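Local coordinates for beta-lactamase domain protein (PDB 5I0P), which is probably a hydrolase of the metallo-beta-lactamase superfamily, binding two zinc ions side by side in its presumed active site, at residues Ser230-Leu235 with Leu274-Lys279; Pro35-Leu40 with Gly201-Arg206; Pro25-Thr30 with Arg79-Gln84. All blocks are in the same frame, centred on the assembly; numbering follows the deposited sequence.

Contact 1: residues Ser230-Leu235 with Leu274-Lys279. With ZN (zinc ion), chain F; ZN (zinc ion), chain E.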
loop_
_atom_site.group_PDB
_atom_site.type_symbol
_atom_site.label_atom_id
_atom_site.label_comp_id
_atom_site.label_asym_id
_atom_site.label_seq_id
_atom_site.Cartn_x
_atom_site.Cartn_y
_atom_site.Cartn_z
ATOM N N SER A 230 -4.213 -3.993 6.653
ATOM C CA SER A 230 -3.850 -4.622 5.397
ATOM C C SER A 230 -3.042 -3.716 4.485
ATOM O O SER A 230 -2.539 -4.199 3.465
ATOM C CB SER A 230 -5.097 -5.118 4.653
ATOM O OG SER A 230 -5.905 -4.064 4.204
ATOM N N GLY A 231 -2.852 -2.450 4.851
ATOM C CA GLY A 231 -2.111 -1.550 3.974
ATOM C C GLY A 231 -2.831 -1.443 2.644
ATOM O O GLY A 231 -4.061 -1.324 2.582
ATOM N N ASP A 232 -2.076 -1.516 1.561
ATOM C CA ASP A 232 -2.670 -1.517 0.239
ATOM C C ASP A 232 -2.770 -2.919 -0.350
ATOM O O ASP A 232 -3.153 -3.046 -1.512
ATOM C CB ASP A 232 -1.872 -0.649 -0.738
ATOM C CG ASP A 232 -2.022 0.839 -0.507
ATOM O OD1 ASP A 232 -2.815 1.334 0.309
ATOM O OD2 ASP A 232 -1.302 1.553 -1.201
ATOM N N MET A 233 -2.426 -3.974 0.403
ATOM C CA MET A 233 -2.393 -5.301 -0.211
ATOM C C MET A 233 -3.800 -5.852 -0.441
ATOM O O MET A 233 -4.050 -6.519 -1.458
ATOM C CB MET A 233 -1.560 -6.273 0.638
ATOM C CG MET A 233 -0.109 -5.916 0.639
ATOM S SD MET A 233 0.672 -6.133 -0.987
ATOM C CE MET A 233 0.569 -7.912 -1.233
ATOM N N VAL A 234 -4.739 -5.574 0.462
ATOM C CA VAL A 234 -6.136 -6.008 0.285
ATOM C C VAL A 234 -7.024 -4.791 0.487
ATOM O O VAL A 234 -7.221 -4.340 1.628
ATOM C CB VAL A 234 -6.558 -7.128 1.249
ATOM C CG1 VAL A 234 -7.936 -7.662 0.844
ATOM C CG2 VAL A 234 -5.491 -8.251 1.340
ATOM N N LEU A 235 -7.556 -4.257 -0.610
ATOM C CA LEU A 235 -8.461 -3.149 -0.524
ATOM C C LEU A 235 -9.874 -3.593 -0.918
ATOM O O LEU A 235 -10.035 -4.384 -1.851
ATOM C CB LEU A 235 -8.005 -1.998 -1.408
ATOM C CG LEU A 235 -6.568 -1.563 -1.153
ATOM C CD1 LEU A 235 -6.083 -0.588 -2.249
ATOM C CD2 LEU A 235 -6.421 -0.971 0.200
ATOM N N LEU A 274 -8.555 -3.918 8.130
ATOM C CA LEU A 274 -8.447 -2.466 8.190
ATOM C C LEU A 274 -7.622 -2.002 6.996
ATOM O O LEU A 274 -6.388 -2.028 7.028
ATOM C CB LEU A 274 -7.833 -2.020 9.518
ATOM C CG LEU A 274 -8.572 -2.572 10.755
ATOM C CD1 LEU A 274 -7.990 -2.090 12.087
ATOM C CD2 LEU A 274 -9.996 -2.174 10.709
ATOM N N PRO A 275 -8.254 -1.638 5.893
ATOM C CA PRO A 275 -7.511 -1.282 4.686
ATOM C C PRO A 275 -7.249 0.211 4.647
ATOM O O PRO A 275 -7.971 1.014 5.242
ATOM C CB PRO A 275 -8.476 -1.669 3.570
ATOM C CG PRO A 275 -9.851 -1.245 4.199
ATOM C CD PRO A 275 -9.711 -1.533 5.697
ATOM N N SER A 276 -6.211 0.570 3.903
ATOM C CA SER A 276 -5.841 1.971 3.859
ATOM C C SER A 276 -6.747 2.795 2.963
ATOM O O SER A 276 -6.677 4.023 3.015
ATOM C CB SER A 276 -4.382 2.096 3.469
ATOM O OG SER A 276 -3.620 1.614 4.580
ATOM N N HIS A 277 -7.587 2.157 2.151
ATOM C CA HIS A 277 -8.553 2.859 1.316
ATOM C C HIS A 277 -9.821 2.014 1.268
ATOM O O HIS A 277 -9.744 0.806 1.034
ATOM C CB HIS A 277 -7.987 3.137 -0.092
ATOM C CG HIS A 277 -6.585 3.673 -0.071
ATOM N ND1 HIS A 277 -6.293 5.019 0.055
ATOM C CD2 HIS A 277 -5.389 3.041 -0.159
ATOM C CE1 HIS A 277 -4.979 5.194 0.035
ATOM N NE2 HIS A 277 -4.409 4.010 -0.084
ATOM N N GLY A 278 -10.980 2.645 1.473
ATOM C CA GLY A 278 -12.219 1.917 1.690
ATOM C C GLY A 278 -12.604 1.939 3.153
ATOM O O GLY A 278 -12.193 2.817 3.902
ATOM N N LYS A 279 -13.397 0.943 3.563
ATOM C CA LYS A 279 -13.906 0.880 4.932
ATOM C C LYS A 279 -13.493 -0.432 5.582
ATOM O O LYS A 279 -13.265 -1.420 4.878
ATOM C CB LYS A 279 -15.452 1.049 5.004
ATOM C CG LYS A 279 -15.902 2.331 4.331
ATOM C CD LYS A 279 -17.367 2.713 4.428
ATOM C CE LYS A 279 -18.298 1.862 3.668
ATOM N NZ LYS A 279 -19.610 2.506 3.832
HETATM ZN ZN ZN F . -2.191 3.661 -0.454
HETATM ZN ZN ZN E . 0.508 2.091 -2.095
HETATM O O HOH W 1 -4.304 -0.474 6.368
#

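Contact 2: residues Pro35-Leu40 with Gly201-Arg206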
loop_
_atom_site.group_PDB
_atom_site.type_symbol
_atom_site.label_atom_id
_atom_site.label_comp_id
_atom_site.label_asym_id
_atom_site.label_seq_id
_atom_site.Cartn_x
_atom_site.Cartn_y
_atom_site.Cartn_z
ATOM N N PRO A 35 -11.162 -2.369 20.422
ATOM C CA PRO A 35 -10.643 -1.803 21.679
ATOM C C PRO A 35 -9.182 -1.405 21.527
ATOM O O PRO A 35 -8.337 -2.205 21.115
ATOM C CB PRO A 35 -10.839 -2.945 22.680
ATOM C CG PRO A 35 -11.964 -3.769 22.095
ATOM C CD PRO A 35 -11.763 -3.701 20.618
ATOM N N GLY A 36 -8.900 -0.134 21.784
ATOM C CA GLY A 36 -7.566 0.385 21.583
ATOM C C GLY A 36 -7.154 0.635 20.142
ATOM O O GLY A 36 -5.984 0.966 19.898
ATOM N N VAL A 37 -8.058 0.513 19.171
ATOM C CA VAL A 37 -7.713 0.726 17.758
ATOM C C VAL A 37 -8.627 1.799 17.199
ATOM O O VAL A 37 -9.854 1.618 17.135
ATOM C CB VAL A 37 -7.800 -0.558 16.932
ATOM C CG1 VAL A 37 -7.253 -0.310 15.537
ATOM C CG2 VAL A 37 -7.002 -1.624 17.600
ATOM N N ARG A 38 -8.039 2.934 16.839
ATOM C CA ARG A 38 -8.794 4.075 16.334
ATOM C C ARG A 38 -8.504 4.327 14.858
ATOM O O ARG A 38 -7.361 4.197 14.393
ATOM C CB ARG A 38 -8.488 5.311 17.152
ATOM C CG ARG A 38 -8.992 5.217 18.586
ATOM C CD ARG A 38 -8.922 6.598 19.224
ATOM N NE ARG A 38 -9.257 6.636 20.642
ATOM C CZ ARG A 38 -9.040 7.711 21.399
ATOM N NH1 ARG A 38 -8.503 8.796 20.845
ATOM N NH2 ARG A 38 -9.342 7.717 22.692
ATOM N N TRP A 39 -9.566 4.643 14.132
ATOM C CA TRP A 39 -9.561 4.843 12.683
ATOM C C TRP A 39 -9.623 6.341 12.404
ATOM O O TRP A 39 -10.511 7.035 12.904
ATOM C CB TRP A 39 -10.748 4.087 12.075
ATOM C CG TRP A 39 -11.073 4.335 10.609
ATOM C CD1 TRP A 39 -10.248 4.831 9.642
ATOM C CD2 TRP A 39 -12.334 4.091 9.968
ATOM N NE1 TRP A 39 -10.908 4.913 8.447
ATOM C CE2 TRP A 39 -12.192 4.469 8.612
ATOM C CE3 TRP A 39 -13.575 3.600 10.415
ATOM C CZ2 TRP A 39 -13.244 4.361 7.679
ATOM C CZ3 TRP A 39 -14.609 3.489 9.509
ATOM C CH2 TRP A 39 -14.440 3.880 8.151
ATOM N N LEU A 40 -8.657 6.843 11.657
ATOM C CA LEU A 40 -8.678 8.197 11.137
ATOM C C LEU A 40 -8.797 8.120 9.626
ATOM O O LEU A 40 -8.295 7.172 8.996
ATOM C CB LEU A 40 -7.405 8.967 11.436
ATOM C CG LEU A 40 -6.443 9.002 12.613
ATOM C CD1 LEU A 40 -6.017 7.656 13.201
ATOM C CD2 LEU A 40 -5.251 9.686 11.997
ATOM N N GLY A 201 0.083 -2.238 22.798
ATOM C CA GLY A 201 -0.993 -2.345 23.754
ATOM C C GLY A 201 -1.143 -3.804 24.104
ATOM O O GLY A 201 -0.153 -4.509 24.345
ATOM N N ALA A 202 -2.386 -4.291 24.061
ATOM C CA ALA A 202 -2.709 -5.657 24.467
ATOM C C ALA A 202 -2.513 -6.679 23.359
ATOM O O ALA A 202 -2.828 -7.856 23.553
ATOM C CB ALA A 202 -4.162 -5.736 24.966
ATOM N N ARG A 203 -1.988 -6.275 22.213
ATOM C CA ARG A 203 -1.939 -7.177 21.087
ATOM C C ARG A 203 -0.501 -7.474 20.693
ATOM O O ARG A 203 0.431 -6.712 20.971
ATOM C CB ARG A 203 -2.695 -6.603 19.902
ATOM C CG ARG A 203 -4.185 -6.512 20.112
ATOM C CD ARG A 203 -4.902 -5.895 18.866
ATOM N NE ARG A 203 -6.324 -5.747 19.113
ATOM C CZ ARG A 203 -6.841 -4.677 19.703
ATOM N NH1 ARG A 203 -6.038 -3.687 20.080
ATOM N NH2 ARG A 203 -8.151 -4.584 19.898
ATOM N N THR A 204 -0.339 -8.621 20.069
ATOM C CA THR A 204 0.862 -8.949 19.324
ATOM C C THR A 204 0.490 -8.879 17.854
ATOM O O THR A 204 -0.277 -9.714 17.366
ATOM C CB THR A 204 1.375 -10.327 19.710
ATOM O OG1 THR A 204 1.734 -10.284 21.081
ATOM C CG2 THR A 204 2.608 -10.700 18.883
ATOM N N TRP A 205 0.983 -7.858 17.168
ATOM C CA TRP A 205 0.803 -7.723 15.726
ATOM C C TRP A 205 1.982 -8.394 15.032
ATOM O O TRP A 205 3.148 -8.082 15.330
ATOM C CB TRP A 205 0.729 -6.262 15.326
ATOM C CG TRP A 205 -0.382 -5.524 15.910
ATOM C CD1 TRP A 205 -0.387 -4.853 17.107
ATOM C CD2 TRP A 205 -1.680 -5.319 15.327
ATOM N NE1 TRP A 205 -1.607 -4.248 17.300
ATOM C CE2 TRP A 205 -2.417 -4.510 16.221
ATOM C CE3 TRP A 205 -2.287 -5.729 14.125
ATOM C CZ2 TRP A 205 -3.736 -4.119 15.964
ATOM C CZ3 TRP A 205 -3.601 -5.328 13.863
ATOM C CH2 TRP A 205 -4.310 -4.540 14.789
ATOM N N ARG A 206 1.683 -9.340 14.147
ATOM C CA ARG A 206 2.697 -10.073 13.404
ATOM C C ARG A 206 2.964 -9.375 12.068
ATOM O O ARG A 206 2.029 -9.060 11.335
ATOM C CB ARG A 206 2.217 -11.514 13.208
ATOM C CG ARG A 206 3.196 -12.440 12.497
ATOM C CD ARG A 206 3.305 -13.777 13.219
ATOM N NE ARG A 206 3.589 -13.617 14.649
ATOM C CZ ARG A 206 4.804 -13.697 15.182
ATOM N NH1 ARG A 206 5.855 -13.937 14.412
ATOM N NH2 ARG A 206 4.970 -13.553 16.487
#

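Contact 3: residues Pro25-Thr30 with Arg79-Gln84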
loop_
_atom_site.group_PDB
_atom_site.type_symbol
_atom_site.label_atom_id
_atom_site.label_comp_id
_atom_site.label_asym_id
_atom_site.label_seq_id
_atom_site.Cartn_x
_atom_site.Cartn_y
_atom_site.Cartn_z
ATOM N N PRO A 25 -15.140 8.159 9.749
ATOM C CA PRO A 25 -14.744 9.183 10.713
ATOM C C PRO A 25 -14.580 10.529 10.031
ATOM O O PRO A 25 -14.071 10.617 8.915
ATOM C CB PRO A 25 -13.431 8.642 11.303
ATOM C CG PRO A 25 -12.875 7.748 10.281
ATOM C CD PRO A 25 -14.082 7.150 9.549
ATOM N N ALA A 26 -15.050 11.572 10.704
ATOM C CA ALA A 26 -14.853 12.937 10.246
ATOM C C ALA A 26 -13.385 13.327 10.309
ATOM O O ALA A 26 -12.610 12.806 11.112
ATOM C CB ALA A 26 -15.654 13.902 11.117
ATOM N N ALA A 27 -12.995 14.241 9.428
ATOM C CA ALA A 27 -11.613 14.695 9.427
ATOM C C ALA A 27 -11.305 15.368 10.753
ATOM O O ALA A 27 -12.101 16.161 11.259
ATOM C CB ALA A 27 -11.342 15.664 8.273
ATOM N N GLY A 28 -10.161 15.038 11.320
ATOM C CA GLY A 28 -9.784 15.554 12.608
ATOM C C GLY A 28 -10.309 14.765 13.763
ATOM O O GLY A 28 -10.083 15.156 14.903
ATOM N N ASP A 29 -10.976 13.655 13.509
ATOM C CA ASP A 29 -11.620 12.851 14.537
ATOM C C ASP A 29 -11.182 11.409 14.356
ATOM O O ASP A 29 -10.592 11.048 13.345
ATOM C CB ASP A 29 -13.164 12.948 14.455
ATOM C CG ASP A 29 -13.856 12.737 15.807
ATOM O OD1 ASP A 29 -13.232 12.206 16.754
ATOM O OD2 ASP A 29 -15.060 13.055 15.902
ATOM N N THR A 30 -11.512 10.579 15.335
ATOM C CA THR A 30 -11.266 9.150 15.293
ATOM C C THR A 30 -12.553 8.353 15.422
ATOM O O THR A 30 -13.590 8.853 15.884
ATOM C CB THR A 30 -10.351 8.726 16.428
ATOM O OG1 THR A 30 -11.044 8.867 17.684
ATOM C CG2 THR A 30 -9.099 9.579 16.410
ATOM N N ARG A 79 -2.031 17.966 7.564
ATOM C CA ARG A 79 -1.273 18.474 8.705
ATOM C C ARG A 79 -2.215 19.103 9.730
ATOM O O ARG A 79 -2.117 18.844 10.940
ATOM C CB ARG A 79 -0.252 19.491 8.192
ATOM C CG ARG A 79 1.178 19.255 8.572
ATOM C CD ARG A 79 2.166 19.549 7.435
ATOM N NE ARG A 79 1.988 20.836 6.755
ATOM C CZ ARG A 79 2.162 21.001 5.439
ATOM N NH1 ARG A 79 2.472 19.948 4.664
ATOM N NH2 ARG A 79 2.006 22.201 4.884
ATOM N N THR A 80 -3.156 19.924 9.236
ATOM C CA THR A 80 -4.135 20.589 10.080
ATOM C C THR A 80 -4.972 19.570 10.838
ATOM O O THR A 80 -5.274 19.765 12.027
ATOM C CB THR A 80 -5.047 21.485 9.220
ATOM O OG1 THR A 80 -4.277 22.490 8.545
ATOM C CG2 THR A 80 -6.112 22.196 10.103
ATOM N N HIS A 81 -5.375 18.480 10.160
ATOM C CA HIS A 81 -6.187 17.458 10.817
ATOM C C HIS A 81 -5.377 16.673 11.856
ATOM O O HIS A 81 -5.900 16.316 12.922
ATOM C CB HIS A 81 -6.801 16.526 9.771
ATOM C CG HIS A 81 -7.799 17.189 8.864
ATOM N ND1 HIS A 81 -8.537 18.295 9.239
ATOM C CD2 HIS A 81 -8.194 16.890 7.601
ATOM C CE1 HIS A 81 -9.333 18.649 8.245
ATOM N NE2 HIS A 81 -9.154 17.810 7.243
ATOM N N TRP A 82 -4.100 16.408 11.583
ATOM C CA TRP A 82 -3.258 15.784 12.598
ATOM C C TRP A 82 -3.162 16.671 13.833
ATOM O O TRP A 82 -3.308 16.193 14.970
ATOM C CB TRP A 82 -1.860 15.511 12.044
ATOM C CG TRP A 82 -1.641 14.151 11.484
ATOM C CD1 TRP A 82 -1.163 13.853 10.241
ATOM C CD2 TRP A 82 -1.867 12.895 12.143
ATOM N NE1 TRP A 82 -1.080 12.490 10.083
ATOM C CE2 TRP A 82 -1.512 11.875 11.228
ATOM C CE3 TRP A 82 -2.356 12.530 13.409
ATOM C CZ2 TRP A 82 -1.588 10.511 11.551
ATOM C CZ3 TRP A 82 -2.447 11.175 13.727
ATOM C CH2 TRP A 82 -2.066 10.182 12.794
ATOM N N GLU A 83 -2.928 17.977 13.627
ATOM C CA GLU A 83 -2.853 18.890 14.769
ATOM C C GLU A 83 -4.132 18.870 15.580
ATOM O O GLU A 83 -4.082 18.929 16.811
ATOM C CB GLU A 83 -2.533 20.312 14.321
ATOM C CG GLU A 83 -1.047 20.509 14.018
ATOM C CD GLU A 83 -0.170 20.285 15.239
ATOM O OE1 GLU A 83 0.906 19.712 15.086
ATOM O OE2 GLU A 83 -0.572 20.660 16.361
ATOM N N GLN A 84 -5.280 18.748 14.912
ATOM C CA GLN A 84 -6.546 18.638 15.621
ATOM C C GLN A 84 -6.646 17.322 16.382
ATOM O O GLN A 84 -7.171 17.284 17.503
ATOM C CB GLN A 84 -7.708 18.775 14.644
ATOM C CG GLN A 84 -8.014 20.206 14.237
ATOM C CD GLN A 84 -8.922 20.297 13.013
ATOM O OE1 GLN A 84 -9.327 19.279 12.422
ATOM N NE2 GLN A 84 -9.231 21.530 12.614
#

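Contact 1: residues Ser230-Leu235 with Leu274-Lys279
Asp232 and His277 both carry CG beside the backbone N and anti to the carbonyl carbon (chi1 -73° and -45°), which swings carboxylate and imidazole in from the two segments onto one zinc. Asp232 takes that metal with both oxygens, OD1 at 2.5 Å and OD2 at 2.4 Å, while His277 NE2 binds it at 2.3 Å. Asp232 OD2 has a second task, lying 2.1 Å from the other zinc, so this carboxylate bridges the two metals, as in dinuclear members of the superfamily such as glyoxalase II. Carboxylate and ring planes stand 44° apart, and Asp232 OD1 comes to the imidazole edge, 3.1 Å from His277 CD2, close because both groups share the ion. The other ring nitrogen, ND1, donates to the carbonyl of His50, a second-shell bond that helps fix the ring's rotation.

Behind the metals the backbones are laced together. Ser230 N gives Leu274 O a nearly straight bond of 3.0 Å, and Ser276 N reaches Gly231 O at 3.2 Å. One water fills in between, accepting from Gly231 N, donating to Leu274 O and pairing with Ser276 OG. The Ser230 hydroxyl folds back to donate to Val234 O, tying down the turn that carries Asp232. Leu235 CD2 packs on Pro275 CB at 4.0 Å and also sits by the edge of the His277 ring.

All of this is buried at the ends of the parallel strands 227-231 and 272-275. Strand 50-60 of the facing sheet comes up to Leu274 and His277, helix 105-108 brings Asp106 and His107 to the zinc held by His277, and helix 262-265 packs on Met233 and Val234.

Contact 2: residues Pro35-Leu40 with Gly201-Arg206
This is a partly buried contact between the two sheets of the metallo-beta-lactamase sandwich, well away from the zinc ions. Strand 37-43 belongs to the seven-stranded sheet and strand 203-210 to the six-stranded one. The backbones stay apart, 7.4 Å between Gly36 CA and Gly201 CA at their nearest, and side chains span the gap, chiefly that of Arg203.

Arg203 runs extended from CG to NE and points its guanidinium end-on at the turn before strand 37-43. Both terminal nitrogens of Arg203 converge on a single acceptor, the carbonyl oxygen of Pro35: NH2 at 2.7 Å, in the carbonyl plane and on a lone pair, and NH1 at 2.9 Å, nearly along the C=O axis and through the more bent of the two bonds. Pro35 O lies only 1° out of the guanidinium plane, so the oxygen is met edge-on by the guanidinium, and the two bonds fix the orientation of its plane. The last torsion, chi4 86°, turns the plane across the run of the chain; NE is then used by Asp225, whose carboxylate forms a salt bridge from the connection between strands 217-222 and 227-231. Arg203 thus ties a carboxylate of its own sheet to a main-chain oxygen of the other. The Pro35 ring adds CD near NH2.

Gly36, with phi at 75°, makes the bend that leads from this carbonyl into the strand. Beyond it the chemistry turns apolar. Val37 directs its side chain at the other segment, and CG2, 4.4 Å from Trp205 CZ2, meets the edge of the indole, which also touches Ile200 and Leu220. The same methyl also lies over one face of the Arg203 guanidinium, with Val37 CG2 3.4 Å from Arg203 NH1.

Contact 3: residues Pro25-Thr30 with Arg79-Gln84
Ala27 lays its methyl on one face of the His81 imidazole, a CH-pi contact between the loop and the helix. CB stands 3.5 Å from the ring centroid, 21° off the normal and displaced toward the rim, so that Ala27 CB comes nearest to His81 NE2, at 3.2 Å. The histidine is set for this by chi1 -66°: CG lies beside its backbone N, and the ring stands up from the helix in front of the loop.

Close packing of the backbone comes next. Gly28 approaches until its CA is 4.4 Å from His81 CA, with Gly28 CA also 4.0 Å from His81 O. Lacking a side chain, it lets the loop lie right against the helix.

The helix is 76-88, the connection in the beta-alpha-beta crossover between the neighbouring parallel strands 63-69 and 95-99 of the seven-stranded sheet. His81 and Gln84, one turn apart, face the N-terminal loop, whereas Trp82 points away from it and packs on Leu40 and Leu53 of the sheet.

Polar bonds act within each segment and none passes between them. A type II beta turn runs from Ala26 to Asp29, closed by Asp29 N to Ala26 O at 3.0 Å, with Gly28 at its third position (phi 86°). On the helix, His81 ND1 donates weakly to Gln84 OE1 at 3.4 Å, and this amide oxygen then sits 3.8 Å from Gly28 CA.

Overall arrangement
Contact 1 is core, every touching residue buried; contact 2 is partly buried, and the centre of contact 3 lies farthest out, about 21 Å from the centre of the chain. Their chemistry follows: metal coordination and main-chain bonding in contact 1, an arginine gripping a carbonyl in contact 2, packing without a cross bond in contact 3. Contacts 1 and 2 both use the six-stranded sheet and touch through Leu274 and Val37. Contacts 2 and 3 meet along strand 37-43, where Trp39 packs on Pro25 and Leu40 on Trp82. Contact 2 thus links the sheets, contact 3 fastens a helix and the N-terminal loop outside them, and contacts 1 and 3 do not touch.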